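PDB 5ZFQ: twitching motility pilus retraction protein from Geobacter sulfurreducens PCA, which probably hydrolyses ATP as a hexameric motor that drives the retraction of type IV pili. Local coordinates for residues E83-K88 against L95-G100; L243-H248 against R279-F284; L76-L81 against K88-N93. One frame throughout, in Å; residues are numbered along the deposited sequence.

Contact 1: E83-K88 against L95-G100; sequences EQQKHK and LDLSFG
Gln-85 and Lys-88 lay one flank of helix 83-92 against Leu-95 and Leu-97 of the strand that follows it, a largely apolar contact at an edge strand of the six-stranded antiparallel sheet. The chain reverses between the two: the axes of the short segments run at 155° and come within 9.2 Å of each other. No hydrogen bond crosses the contact. Leu-95 carries most of the strand's share, and its branched end suits the place because the two methyls serve different partners: CD2 lies 3.8 Å from Gln-85 CB, while CD1 is 3.9 Å from Lys-88 CD. With CG anti to its own backbone N (chi1 -175°), Leu-95 raises both methyls to the helix, where they also meet the carbonyl O of Gln-85. An alanine here would probably open a gap beneath Gln-85 and leave the aliphatic part of Lys-88 without its apolar partner on the strand. Lys-88, extended throughout, passes Leu-95 obliquely and carries its ammonium onward to a weak hydrogen bond with the O of Gly-205.

Leu-97 meets Gln-85 at about a right angle: Leu-97 CD1 sits against the amide end, 3.3 Å from Gln-85 NE2. The glutamine combines two roles: its CB meets Leu-95 and its amide end Leu-97, while OE1 accepts a hydrogen bond from Thr-82 N. Away from the strand, Lys-86 NZ forms a salt bridge with Glu-83 OE2 at 2.8 Å, one helical turn back.

Leu-95 and Leu-97 also touch Leu-81, which closes the apolar layer from the loop between helices 70-79 and 83-92. On the reverse of the strand, Asp-96 pairs with Arg-108 of adjoining strand 105-114 and with Arg-220 of the second subunit.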
ATOM      1  N   GLU A  83     -24.449   5.871  28.057  1.00 54.18           N
ATOM      2  CA  GLU A  83     -23.352   4.994  28.408  1.00 56.21           C
ATOM      3  C   GLU A  83     -22.461   4.684  27.202  1.00 57.77           C
ATOM      4  O   GLU A  83     -21.249   4.550  27.348  1.00 56.51           O
ATOM      5  CB  GLU A  83     -23.898   3.710  29.032  1.00 58.82           C
ATOM      6  CG  GLU A  83     -24.734   3.968  30.287  1.00 59.51           C
ATOM      7  CD  GLU A  83     -23.971   4.723  31.375  1.00 58.26           C
ATOM      8  OE1 GLU A  83     -22.915   4.210  31.813  1.00 58.64           O
ATOM      9  OE2 GLU A  83     -24.415   5.828  31.785  1.00 57.07           O
ATOM     10  N   GLN A  84     -23.049   4.579  26.013  1.00 61.20           N
ATOM     11  CA  GLN A  84     -22.258   4.263  24.826  1.00 60.12           C
ATOM     12  C   GLN A  84     -21.352   5.449  24.510  1.00 56.91           C
ATOM     13  O   GLN A  84     -20.190   5.267  24.128  1.00 57.43           O
ATOM     14  CB  GLN A  84     -23.158   3.895  23.626  1.00 61.02           C
ATOM     15  CG  GLN A  84     -22.470   3.923  22.231  1.00 89.88           C
ATOM     16  CD  GLN A  84     -22.419   5.318  21.566  1.00 89.91           C
ATOM     17  OE1 GLN A  84     -23.446   5.984  21.396  1.00 90.58           O
ATOM     18  NE2 GLN A  84     -21.214   5.764  21.214  1.00 89.41           N
ATOM     19  N   GLN A  85     -21.873   6.658  24.697  1.00 51.95           N
ATOM     20  CA  GLN A  85     -21.082   7.842  24.436  1.00 46.45           C
ATOM     21  C   GLN A  85     -19.918   7.938  25.422  1.00 43.84           C
ATOM     22  O   GLN A  85     -18.816   8.336  25.046  1.00 42.20           O
ATOM     23  CB  GLN A  85     -21.959   9.089  24.485  1.00 44.12           C
ATOM     24  CG  GLN A  85     -22.832   9.210  23.269  1.00 44.75           C
ATOM     25  CD  GLN A  85     -23.906  10.280  23.386  1.00 44.88           C
ATOM     26  OE1 GLN A  85     -24.352  10.638  24.488  1.00 44.52           O
ATOM     27  NE2 GLN A  85     -24.338  10.796  22.232  1.00 45.46           N
ATOM     28  N   LYS A  86     -20.160   7.557  26.672  1.00 43.56           N
ATOM     29  CA  LYS A  86     -19.108   7.509  27.672  1.00 42.22           C
ATOM     30  C   LYS A  86     -18.012   6.527  27.268  1.00 42.82           C
ATOM     31  O   LYS A  86     -16.831   6.875  27.261  1.00 41.66           O
ATOM     32  CB  LYS A  86     -19.677   7.125  29.032  1.00 42.56           C
ATOM     33  CG  LYS A  86     -20.589   8.176  29.634  1.00 41.18           C
ATOM     34  CD  LYS A  86     -21.252   7.652  30.895  1.00 42.37           C
ATOM     35  CE  LYS A  86     -22.080   8.715  31.599  1.00 41.85           C
ATOM     36  NZ  LYS A  86     -22.999   8.108  32.614  1.00 43.76           N
ATOM     37  N   HIS A  87     -18.407   5.295  26.941  1.00 44.37           N
ATOM     38  CA  HIS A  87     -17.456   4.271  26.505  0.55 44.78           C
ATOM     39  C   HIS A  87     -16.719   4.748  25.249  1.00 44.41           C
ATOM     40  O   HIS A  87     -15.516   4.540  25.112  1.00 44.97           O
ATOM     41  CB  HIS A  87     -18.176   2.936  26.246  0.55 47.11           C
ATOM     42  CG  HIS A  87     -17.269   1.810  25.831  0.55 49.08           C
ATOM     43  ND1 HIS A  87     -16.847   1.629  24.531  0.55 49.45           N
ATOM     44  CD2 HIS A  87     -16.739   0.784  26.543  0.55 51.06           C
ATOM     45  CE1 HIS A  87     -16.076   0.557  24.464  0.55 51.38           C
ATOM     46  NE2 HIS A  87     -15.997   0.026  25.669  0.55 52.35           N
ATOM     47  N   LYS A  88     -17.442   5.387  24.333  1.00 43.72           N
ATOM     48  CA  LYS A  88     -16.815   5.862  23.109  1.00 43.18           C
ATOM     49  C   LYS A  88     -15.735   6.903  23.463  1.00 41.77           C
ATOM     50  O   LYS A  88     -14.608   6.836  22.952  1.00 41.99           O
ATOM     51  CB  LYS A  88     -17.847   6.451  22.137  1.00 43.43           C
ATOM     52  CG  LYS A  88     -17.329   6.538  20.685  1.00 44.61           C
ATOM     53  CD  LYS A  88     -18.226   7.386  19.754  1.00 44.98           C
ATOM     54  CE  LYS A  88     -17.702   7.351  18.305  1.00 46.68           C
ATOM     55  NZ  LYS A  88     -18.144   8.509  17.433  1.00 46.51           N
ATOM     56  N   LEU A  95     -15.099  13.060  22.003  1.00 35.75           N
ATOM     57  CA  LEU A  95     -16.509  12.802  21.737  1.00 35.48           C
ATOM     58  C   LEU A  95     -17.196  14.086  21.304  1.00 35.26           C
ATOM     59  O   LEU A  95     -17.023  15.138  21.929  1.00 34.83           O
ATOM     60  CB  LEU A  95     -17.207  12.232  22.969  1.00 35.01           C
ATOM     61  CG  LEU A  95     -18.659  11.818  22.776  1.00 35.38           C
ATOM     62  CD1 LEU A  95     -18.735  10.469  22.040  1.00 36.90           C
ATOM     63  CD2 LEU A  95     -19.344  11.758  24.108  1.00 35.05           C
ATOM     64  N   ASP A  96     -17.989  14.010  20.244  1.00 35.44           N
ATOM     65  CA  ASP A  96     -18.720  15.185  19.786  1.00 34.58           C
ATOM     66  C   ASP A  96     -20.151  14.781  19.511  1.00 34.65           C
ATOM     67  O   ASP A  96     -20.385  13.836  18.770  1.00 35.38           O
ATOM     68  CB  ASP A  96     -18.054  15.776  18.534  1.00 34.94           C
ATOM     69  CG  ASP A  96     -18.665  17.099  18.107  1.00 34.97           C
ATOM     70  OD1 ASP A  96     -18.283  18.156  18.672  1.00 33.87           O
ATOM     71  OD2 ASP A  96     -19.531  17.073  17.195  1.00 36.14           O
ATOM     72  N   LEU A  97     -21.116  15.478  20.100  1.00 34.49           N
ATOM     73  CA  LEU A  97     -22.514  15.071  19.926  1.00 35.95           C
ATOM     74  C   LEU A  97     -23.507  16.244  19.886  1.00 36.14           C
ATOM     75  O   LEU A  97     -23.129  17.415  20.078  1.00 35.24           O
ATOM     76  CB  LEU A  97     -22.932  14.113  21.052  1.00 36.35           C
ATOM     77  CG  LEU A  97     -23.235  14.792  22.401  1.00 35.56           C
ATOM     78  CD1 LEU A  97     -24.108  13.912  23.240  1.00 36.20           C
ATOM     79  CD2 LEU A  97     -21.960  15.207  23.175  1.00 34.33           C
ATOM     80  N   SER A  98     -24.777  15.913  19.642  1.00 37.49           N
ATOM     81  CA  SER A  98     -25.876  16.841  19.873  1.00 38.64           C
ATOM     82  C   SER A  98     -26.857  16.256  20.898  1.00 40.61           C
ATOM     83  O   SER A  98     -26.949  15.031  21.076  1.00 41.71           O
ATOM     84  CB  SER A  98     -26.609  17.177  18.573  1.00 39.74           C
ATOM     85  OG  SER A  98     -27.158  16.010  17.986  1.00 41.47           O
ATOM     86  N   PHE A  99     -27.579  17.140  21.581  1.00 41.00           N
ATOM     87  CA  PHE A  99     -28.600  16.720  22.527  1.00 42.18           C
ATOM     88  C   PHE A  99     -29.582  17.861  22.762  1.00 43.63           C
ATOM     89  O   PHE A  99     -29.319  19.010  22.359  1.00 42.56           O
ATOM     90  CB  PHE A  99     -27.972  16.262  23.851  1.00 40.49           C
ATOM     91  CG  PHE A  99     -27.159  17.325  24.555  1.00 37.99           C
ATOM     92  CD1 PHE A  99     -25.844  17.567  24.199  1.00 36.41           C
ATOM     93  CD2 PHE A  99     -27.708  18.063  25.589  1.00 37.60           C
ATOM     94  CE1 PHE A  99     -25.092  18.532  24.862  1.00 35.33           C
ATOM     95  CE2 PHE A  99     -26.964  19.036  26.242  1.00 36.42           C
ATOM     96  CZ  PHE A  99     -25.654  19.268  25.884  1.00 35.11           C
ATOM     97  N   GLY A 100     -30.706  17.536  23.403  1.00 46.39           N
ATOM     98  CA  GLY A 100     -31.697  18.526  23.781  1.00 49.11           C
ATOM     99  C   GLY A 100     -32.082  18.487  25.253  1.00 51.94           C
ATOM    100  O   GLY A 100     -32.147  17.426  25.876  1.00 53.02           O
TER

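Contact 2: L243-H248 against R279-F284; sequences LAETGH and RAQLSF
Glu-245 and Gln-281 join the end of helix 234-245 to helix 275-285 through a single hydrogen bond between side chains. Gln-281 NE2 donates to Glu-245 OE1 at 2.6 Å, nearly straight at 162°. The acceptor lies close to the plane of the amide, whereas the carboxylate is met from above its own plane; the two flat groups are turned 74° against each other. Both chains are extended beyond CG, which lets these long polar residues span the gap: the nearest CA atoms of the two segments, those of Glu-245 and Gln-281, are 7.5 Å apart. Beside the bond, Phe-284 CD2 lies 4.2 Å from Glu-245 CG, its ring set obliquely, giving the acid's aliphatic part an apolar neighbour.

Farther out, the helix carrying Glu-245 ends at that residue, Thr-246 is the first to leave helical backbone angles, and the chain turns through Gly-247, whose angles would press a CB against the carbonyl O of Thr-246, so glycine suits the place. The O of Leu-243 gathers this turn: it accepts from Thr-246 N, from His-248 N and, at 3.0 Å, from His-248 ND1, which lies in the carbonyl plane on a lone pair. The N-H of His-248 ND1 is shared between Leu-243 O and, at 3.1 Å, Thr-246 OG1, both near the ring plane, which helps to set the imidazole's rotation. On the other helix, Ser-283 OG turns back to the O of Ala-280 at 2.6 Å.

The third subunit packs against this site: its His-255 touches both Glu-245 and Gln-281, and its Asn-257 offers a weak hydrogen bond to Glu-245 OE2. Two amides thus bond the buried carboxylate, that of Gln-281 and, more weakly, that of the third subunit, which would probably ease its burial at the interface.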
ATOM      1  N   LEU A 243     -26.332  12.494  -8.618  1.00 34.40           N
ATOM      2  CA  LEU A 243     -27.573  13.064  -8.127  1.00 34.02           C
ATOM      3  C   LEU A 243     -28.003  14.227  -9.037  1.00 33.95           C
ATOM      4  O   LEU A 243     -29.163  14.295  -9.479  1.00 33.51           O
ATOM      5  CB  LEU A 243     -27.404  13.508  -6.666  1.00 29.70           C
ATOM      6  CG  LEU A 243     -27.401  12.375  -5.623  1.00 29.84           C
ATOM      7  CD1 LEU A 243     -26.667  12.758  -4.372  1.00 29.97           C
ATOM      8  CD2 LEU A 243     -28.807  11.993  -5.257  1.00 29.51           C
ATOM      9  N   ALA A 244     -27.045  15.092  -9.359  1.00 29.88           N
ATOM     10  CA  ALA A 244     -27.302  16.302 -10.129  1.00 39.50           C
ATOM     11  C   ALA A 244     -27.704  15.999 -11.572  1.00 39.65           C
ATOM     12  O   ALA A 244     -28.543  16.698 -12.134  1.00 40.18           O
ATOM     13  CB  ALA A 244     -26.073  17.218 -10.101  1.00 30.06           C
ATOM     14  N   GLU A 245     -27.099  14.968 -12.164  1.00 39.47           N
ATOM     15  CA  GLU A 245     -27.432  14.525 -13.528  1.00 38.65           C
ATOM     16  C   GLU A 245     -28.823  13.918 -13.668  1.00 37.38           C
ATOM     17  O   GLU A 245     -29.380  13.907 -14.764  1.00 36.98           O
ATOM     18  CB  GLU A 245     -26.428  13.488 -14.032  1.00 39.62           C
ATOM     19  CG  GLU A 245     -25.319  14.002 -14.918  1.00 41.16           C
ATOM     20  CD  GLU A 245     -24.459  12.857 -15.454  1.00 43.71           C
ATOM     21  OE1 GLU A 245     -23.686  12.280 -14.648  1.00 45.14           O
ATOM     22  OE2 GLU A 245     -24.562  12.525 -16.665  1.00 45.50           O
ATOM     23  N   THR A 246     -29.361  13.400 -12.568  1.00 36.66           N
ATOM     24  CA  THR A 246     -30.574  12.608 -12.619  1.00 37.09           C
ATOM     25  C   THR A 246     -31.761  13.278 -11.934  1.00 36.93           C
ATOM     26  O   THR A 246     -32.624  12.612 -11.351  1.00 36.89           O
ATOM     27  CB  THR A 246     -30.339  11.218 -12.004  1.00 37.95           C
ATOM     28  OG1 THR A 246     -29.799  11.350 -10.681  1.00 38.22           O
ATOM     29  CG2 THR A 246     -29.384  10.415 -12.879  1.00 38.12           C
ATOM     30  N   GLY A 247     -31.814  14.600 -12.019  1.00 34.44           N
ATOM     31  CA  GLY A 247     -32.998  15.327 -11.611  1.00 33.80           C
ATOM     32  C   GLY A 247     -33.089  15.656 -10.137  1.00 33.22           C
ATOM     33  O   GLY A 247     -34.121  16.141  -9.670  1.00 33.45           O
ATOM     34  N   HIS A 248     -32.020  15.410  -9.394  1.00 32.78           N
ATOM     35  CA  HIS A 248     -31.989  15.837  -8.009  1.00 32.50           C
ATOM     36  C   HIS A 248     -31.390  17.215  -7.915  1.00 32.18           C
ATOM     37  O   HIS A 248     -30.773  17.710  -8.871  1.00 32.77           O
ATOM     38  CB  HIS A 248     -31.199  14.858  -7.162  1.00 34.00           C
ATOM     39  CG  HIS A 248     -31.685  13.450  -7.287  1.00 35.83           C
ATOM     40  ND1 HIS A 248     -31.302  12.621  -8.320  1.00 37.05           N
ATOM     41  CD2 HIS A 248     -32.555  12.737  -6.537  1.00 36.39           C
ATOM     42  CE1 HIS A 248     -31.902  11.451  -8.190  1.00 37.36           C
ATOM     43  NE2 HIS A 248     -32.669  11.495  -7.118  1.00 37.12           N
ATOM     44  N   ARG A 279     -15.801  17.420 -16.864  1.00 44.77           N
ATOM     45  CA  ARG A 279     -16.068  18.755 -17.374  1.00 45.61           C
ATOM     46  C   ARG A 279     -17.398  18.839 -18.144  1.00 46.58           C
ATOM     47  O   ARG A 279     -18.130  19.830 -18.030  1.00 46.23           O
ATOM     48  CB  ARG A 279     -14.923  19.202 -18.281  1.00 47.88           C
ATOM     49  CG  ARG A 279     -13.645  19.600 -17.560  1.00 47.74           C
ATOM     50  CD  ARG A 279     -12.753  20.366 -18.506  1.00 50.27           C
ATOM     51  NE  ARG A 279     -12.468  19.592 -19.714  1.00 53.45           N
ATOM     52  CZ  ARG A 279     -11.356  18.888 -19.885  1.00 55.37           C
ATOM     53  NH1 ARG A 279     -10.434  18.887 -18.919  1.00 54.95           N
ATOM     54  NH2 ARG A 279     -11.162  18.199 -21.007  1.00 57.54           N
ATOM     55  N   ALA A 280     -17.693  17.807 -18.938  1.00 47.86           N
ATOM     56  CA  ALA A 280     -18.941  17.744 -19.698  1.00 48.84           C
ATOM     57  C   ALA A 280     -20.113  17.652 -18.741  1.00 47.10           C
ATOM     58  O   ALA A 280     -21.124  18.319 -18.921  1.00 40.24           O
ATOM     59  CB  ALA A 280     -18.935  16.561 -20.663  1.00 43.70           C
ATOM     60  N   GLN A 281     -19.949  16.830 -17.710  1.00 45.32           N
ATOM     61  CA  GLN A 281     -20.921  16.716 -16.637  1.00 42.87           C
ATOM     62  C   GLN A 281     -21.134  18.034 -15.904  1.00 40.84           C
ATOM     63  O   GLN A 281     -22.281  18.471 -15.690  1.00 40.40           O
ATOM     64  CB  GLN A 281     -20.478  15.656 -15.637  1.00 42.11           C
ATOM     65  CG  GLN A 281     -21.021  14.279 -15.922  1.00 43.34           C
ATOM     66  CD  GLN A 281     -20.340  13.231 -15.085  1.00 43.30           C
ATOM     67  OE1 GLN A 281     -19.106  13.135 -15.078  1.00 44.11           O
ATOM     68  NE2 GLN A 281     -21.128  12.453 -14.351  1.00 42.58           N
ATOM     69  N   LEU A 282     -20.032  18.664 -15.502  1.00 39.35           N
ATOM     70  CA  LEU A 282     -20.120  19.907 -14.761  1.00 38.15           C
ATOM     71  C   LEU A 282     -20.833  20.963 -15.576  1.00 39.67           C
ATOM     72  O   LEU A 282     -21.629  21.737 -15.038  1.00 38.90           O
ATOM     73  CB  LEU A 282     -18.738  20.413 -14.378  1.00 37.98           C
ATOM     74  CG  LEU A 282     -18.147  19.980 -13.049  1.00 37.11           C
ATOM     75  CD1 LEU A 282     -16.697  20.462 -12.989  1.00 38.06           C
ATOM     76  CD2 LEU A 282     -18.964  20.545 -11.904  1.00 35.31           C
ATOM     77  N   SER A 283     -20.544  20.989 -16.879  1.00 41.49           N
ATOM     78  CA  SER A 283     -21.092  22.032 -17.738  1.00 42.34           C
ATOM     79  C   SER A 283     -22.604  21.881 -17.785  1.00 41.94           C
ATOM     80  O   SER A 283     -23.333  22.868 -17.883  1.00 41.81           O
ATOM     81  CB  SER A 283     -20.484  21.991 -19.158  1.00 44.23           C
ATOM     82  OG  SER A 283     -20.681  20.746 -19.811  1.00 45.10           O
ATOM     83  N   PHE A 284     -23.056  20.636 -17.680  1.00 41.80           N
ATOM     84  CA  PHE A 284     -24.472  20.310 -17.761  1.00 42.72           C
ATOM     85  C   PHE A 284     -25.230  20.593 -16.446  1.00 40.97           C
ATOM     86  O   PHE A 284     -26.311  21.197 -16.469  1.00 40.97           O
ATOM     87  CB  PHE A 284     -24.631  18.835 -18.184  1.00 44.17           C
ATOM     88  CG  PHE A 284     -26.044  18.326 -18.122  1.00 45.46           C
ATOM     89  CD1 PHE A 284     -27.122  19.129 -18.514  1.00 46.70           C
ATOM     90  CD2 PHE A 284     -26.303  17.031 -17.692  1.00 45.66           C
ATOM     91  CE1 PHE A 284     -28.436  18.659 -18.459  1.00 47.06           C
ATOM     92  CE2 PHE A 284     -27.614  16.551 -17.638  1.00 46.31           C
ATOM     93  CZ  PHE A 284     -28.680  17.378 -18.024  1.00 46.84           C
TER

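Contact 3: L76-L81 against K88-N93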
ATOM      1  N   LEU A  76     -20.019  16.917  35.197  1.00 36.31           N
ATOM      2  CA  LEU A  76     -20.825  17.779  34.347  1.00 35.11           C
ATOM      3  C   LEU A  76     -20.868  17.292  32.896  1.00 35.03           C
ATOM      4  O   LEU A  76     -21.957  17.181  32.306  1.00 35.71           O
ATOM      5  CB  LEU A  76     -20.315  19.217  34.427  1.00 34.26           C
ATOM      6  CG  LEU A  76     -20.735  19.962  35.709  1.00 34.97           C
ATOM      7  CD1 LEU A  76     -19.790  21.114  36.007  1.00 34.91           C
ATOM      8  CD2 LEU A  76     -22.181  20.470  35.616  1.00 35.02           C
ATOM      9  N   CYS A  77     -19.714  16.980  32.317  1.00 34.02           N
ATOM     10  CA  CYS A  77     -19.728  16.550  30.933  1.00 33.85           C
ATOM     11  C   CYS A  77     -20.332  15.132  30.801  1.00 34.61           C
ATOM     12  O   CYS A  77     -20.891  14.773  29.758  1.00 34.64           O
ATOM     13  CB  CYS A  77     -18.317  16.604  30.332  1.00 33.48           C
ATOM     14  SG  CYS A  77     -17.550  18.280  30.210  1.00 34.68           S
ATOM     15  N   TYR A  78     -20.238  14.321  31.854  1.00 35.06           N
ATOM     16  CA  TYR A  78     -20.801  12.975  31.770  1.00 35.33           C
ATOM     17  C   TYR A  78     -22.314  12.994  31.899  1.00 36.53           C
ATOM     18  O   TYR A  78     -22.995  12.113  31.377  1.00 37.56           O
ATOM     19  CB  TYR A  78     -20.190  12.064  32.813  1.00 35.08           C
ATOM     20  CG  TYR A  78     -18.946  11.344  32.308  1.00 35.06           C
ATOM     21  CD1 TYR A  78     -18.032  11.971  31.445  1.00 33.79           C
ATOM     22  CD2 TYR A  78     -18.681  10.039  32.696  1.00 36.43           C
ATOM     23  CE1 TYR A  78     -16.880  11.302  31.002  1.00 33.83           C
ATOM     24  CE2 TYR A  78     -17.551   9.373  32.268  1.00 36.66           C
ATOM     25  CZ  TYR A  78     -16.660   9.998  31.426  1.00 35.43           C
ATOM     26  OH  TYR A  78     -15.564   9.279  31.017  1.00 36.12           O
ATOM     27  N   SER A  79     -22.844  14.028  32.544  1.00 36.61           N
ATOM     28  CA  SER A  79     -24.263  14.082  32.840  1.00 37.75           C
ATOM     29  C   SER A  79     -25.124  14.290  31.587  1.00 38.62           C
ATOM     30  O   SER A  79     -26.327  13.998  31.607  1.00 40.08           O
ATOM     31  CB  SER A  79     -24.541  15.172  33.886  1.00 37.21           C
ATOM     32  OG  SER A  79     -24.559  16.463  33.327  1.00 36.01           O
ATOM     33  N   ILE A  80     -24.528  14.765  30.495  1.00 37.80           N
ATOM     34  CA  ILE A  80     -25.278  14.847  29.240  1.00 38.28           C
ATOM     35  C   ILE A  80     -24.941  13.729  28.259  1.00 39.42           C
ATOM     36  O   ILE A  80     -25.057  13.926  27.043  1.00 39.48           O
ATOM     37  CB  ILE A  80     -25.055  16.186  28.524  1.00 36.60           C
ATOM     38  CG1 ILE A  80     -23.561  16.508  28.421  1.00 34.95           C
ATOM     39  CG2 ILE A  80     -25.827  17.291  29.244  1.00 36.61           C
ATOM     40  CD1 ILE A  80     -22.940  16.164  27.110  1.00 34.33           C
ATOM     41  N   LEU A  81     -24.528  12.573  28.794  1.00 40.42           N
ATOM     42  CA  LEU A  81     -24.063  11.441  27.989  1.00 40.97           C
ATOM     43  C   LEU A  81     -24.773  10.132  28.325  1.00 44.04           C
ATOM     44  O   LEU A  81     -25.089   9.824  29.489  1.00 44.88           O
ATOM     45  CB  LEU A  81     -22.555  11.213  28.151  1.00 39.37           C
ATOM     46  CG  LEU A  81     -21.552  12.248  27.658  1.00 37.94           C
ATOM     47  CD1 LEU A  81     -20.122  11.696  27.601  1.00 37.42           C
ATOM     48  CD2 LEU A  81     -21.984  12.800  26.316  1.00 38.09           C
ATOM     49  N   LYS A  88     -17.442   5.387  24.333  1.00 43.72           N
ATOM     50  CA  LYS A  88     -16.815   5.862  23.109  1.00 43.18           C
ATOM     51  C   LYS A  88     -15.735   6.903  23.463  1.00 41.77           C
ATOM     52  O   LYS A  88     -14.608   6.836  22.952  1.00 41.99           O
ATOM     53  CB  LYS A  88     -17.847   6.451  22.137  1.00 43.43           C
ATOM     54  CG  LYS A  88     -17.329   6.538  20.685  1.00 44.61           C
ATOM     55  CD  LYS A  88     -18.226   7.386  19.754  1.00 44.98           C
ATOM     56  CE  LYS A  88     -17.702   7.351  18.305  1.00 46.68           C
ATOM     57  NZ  LYS A  88     -18.144   8.509  17.433  1.00 46.51           N
ATOM     58  N   PHE A  89     -16.076   7.830  24.364  1.00 40.19           N
ATOM     59  CA  PHE A  89     -15.146   8.856  24.846  1.00 38.85           C
ATOM     60  C   PHE A  89     -13.910   8.318  25.610  1.00 50.67           C
ATOM     61  O   PHE A  89     -12.801   8.812  25.446  1.00 49.96           O
ATOM     62  CB  PHE A  89     -15.904   9.846  25.737  1.00 37.80           C
ATOM     63  CG  PHE A  89     -15.016  10.903  26.363  1.00 37.01           C
ATOM     64  CD1 PHE A  89     -14.366  11.842  25.571  1.00 29.41           C
ATOM     65  CD2 PHE A  89     -14.815  10.941  27.751  1.00 36.26           C
ATOM     66  CE1 PHE A  89     -13.544  12.803  26.151  1.00 32.12           C
ATOM     67  CE2 PHE A  89     -13.996  11.904  28.328  1.00 34.46           C
ATOM     68  CZ  PHE A  89     -13.359  12.835  27.526  1.00 32.73           C
ATOM     69  N   GLU A  90     -14.102   7.320  26.459  1.00 52.00           N
ATOM     70  CA  GLU A  90     -13.002   6.793  27.256  1.00 52.69           C
ATOM     71  C   GLU A  90     -12.007   6.005  26.414  1.00 53.91           C
ATOM     72  O   GLU A  90     -10.832   5.905  26.771  1.00 54.19           O
ATOM     73  CB  GLU A  90     -13.536   5.934  28.412  1.00 53.99           C
ATOM     74  CG  GLU A  90     -13.993   6.796  29.581  1.00 53.18           C
ATOM     75  CD  GLU A  90     -14.707   6.042  30.683  1.00 54.72           C
ATOM     76  OE1 GLU A  90     -15.095   4.870  30.467  1.00 56.52           O
ATOM     77  OE2 GLU A  90     -14.886   6.644  31.775  1.00 54.39           O
ATOM     78  N   GLU A  91     -12.467   5.464  25.292  1.00 55.22           N
ATOM     79  CA  GLU A  91     -11.579   4.791  24.361  1.00 58.05           C
ATOM     80  C   GLU A  91     -10.834   5.809  23.479  1.00 57.37           C
ATOM     81  O   GLU A  91      -9.670   5.599  23.116  1.00 59.46           O
ATOM     82  CB  GLU A  91     -12.378   3.801  23.506  1.00 62.26           C
ATOM     83  CG  GLU A  91     -11.622   3.198  22.305  1.00 67.14           C
ATOM     84  CD  GLU A  91     -11.738   4.049  21.019  1.00 69.78           C
ATOM     85  OE1 GLU A  91     -12.710   4.845  20.898  1.00 70.25           O
ATOM     86  OE2 GLU A  91     -10.853   3.921  20.132  1.00 72.21           O
ATOM     87  N   ALA A  92     -11.506   6.916  23.165  1.00 54.77           N
ATOM     88  CA  ALA A  92     -11.061   7.837  22.127  1.00 53.78           C
ATOM     89  C   ALA A  92     -10.411   9.127  22.634  1.00 51.83           C
ATOM     90  O   ALA A  92      -9.617   9.749  21.914  1.00 52.29           O
ATOM     91  CB  ALA A  92     -12.233   8.193  21.236  1.00 34.65           C
ATOM     92  N   ASN A  93     -10.774   9.522  23.855  1.00 48.69           N
ATOM     93  CA  ASN A  93     -10.454  10.834  24.434  1.00 44.23           C
ATOM     94  C   ASN A  93     -11.002  11.988  23.591  1.00 40.80           C
ATOM     95  O   ASN A  93     -10.536  13.126  23.659  1.00 38.72           O
ATOM     96  CB  ASN A  93      -8.952  10.976  24.657  1.00 43.76           C
ATOM     97  CG  ASN A  93      -8.506  10.315  25.935  1.00 43.20           C
ATOM     98  OD1 ASN A  93      -9.195   9.434  26.473  1.00 43.10           O
ATOM     99  ND2 ASN A  93      -7.369  10.745  26.450  1.00 43.34           N
TER
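Phe-89 and Glu-90, neighbours on helix 83-92, reach Tyr-78 by different rotations: Phe-89 sets CG anti to its backbone N (chi1 176°), whereas Glu-90 sets CG anti to its carbonyl carbon (chi1 -81°) and then runs out extended. The tyrosine crosses both at about a right angle, with its outer end between them.

Its hydroxyl donates to Glu-90 OE2 at 2.8 Å. The carboxylate is tilted 54° from the ring and is approached from above its plane, while OE2 itself lies at the edge of the tyrosine ring. Phe-89 CE2 also lies at the edge of the tyrosine ring, Tyr-78 CE1 is 3.9 Å from Phe-89 CD2, and the tyrosine OH lies at the phenylalanine's edge, near its plane. Tyrosine suits the place because its ring rim serves the buried phenyl and its OH the exposed acid.

Next to the tyrosine, Ser-79 OG bonds back to the O of Leu-76 at 2.9 Å, and Leu-81 N bonds to the O of Tyr-78, bending the chain toward the next helix.

Both helices lie on one antiparallel sheet. Phe-89 and Cys-77 reach down to Val-111 of strand 105-114 and Val-118 of strand 117-125, while Leu-76 packs on helix 29-38.

Contacts 1 and 3 are two sides of one small unit: their centres lie 6 Å apart, both use helix 83-92 and share Lys-88, and their segments alternate along the chain. Contact 3 joins that helix to helix 70-79 before it, contact 1 to strand 94-101 after it, and Leu-81 touches Leu-95 where they meet. Contact 2 comes later in the sequence, beside the mixed seven-stranded sheet that carries a probable P-loop; its centre is 38 Å from that of contact 1 and 43 Å from that of contact 3. All three border other copies in the assembly, consistent with a six-chain motor whose subunits each carry two sheet-based parts.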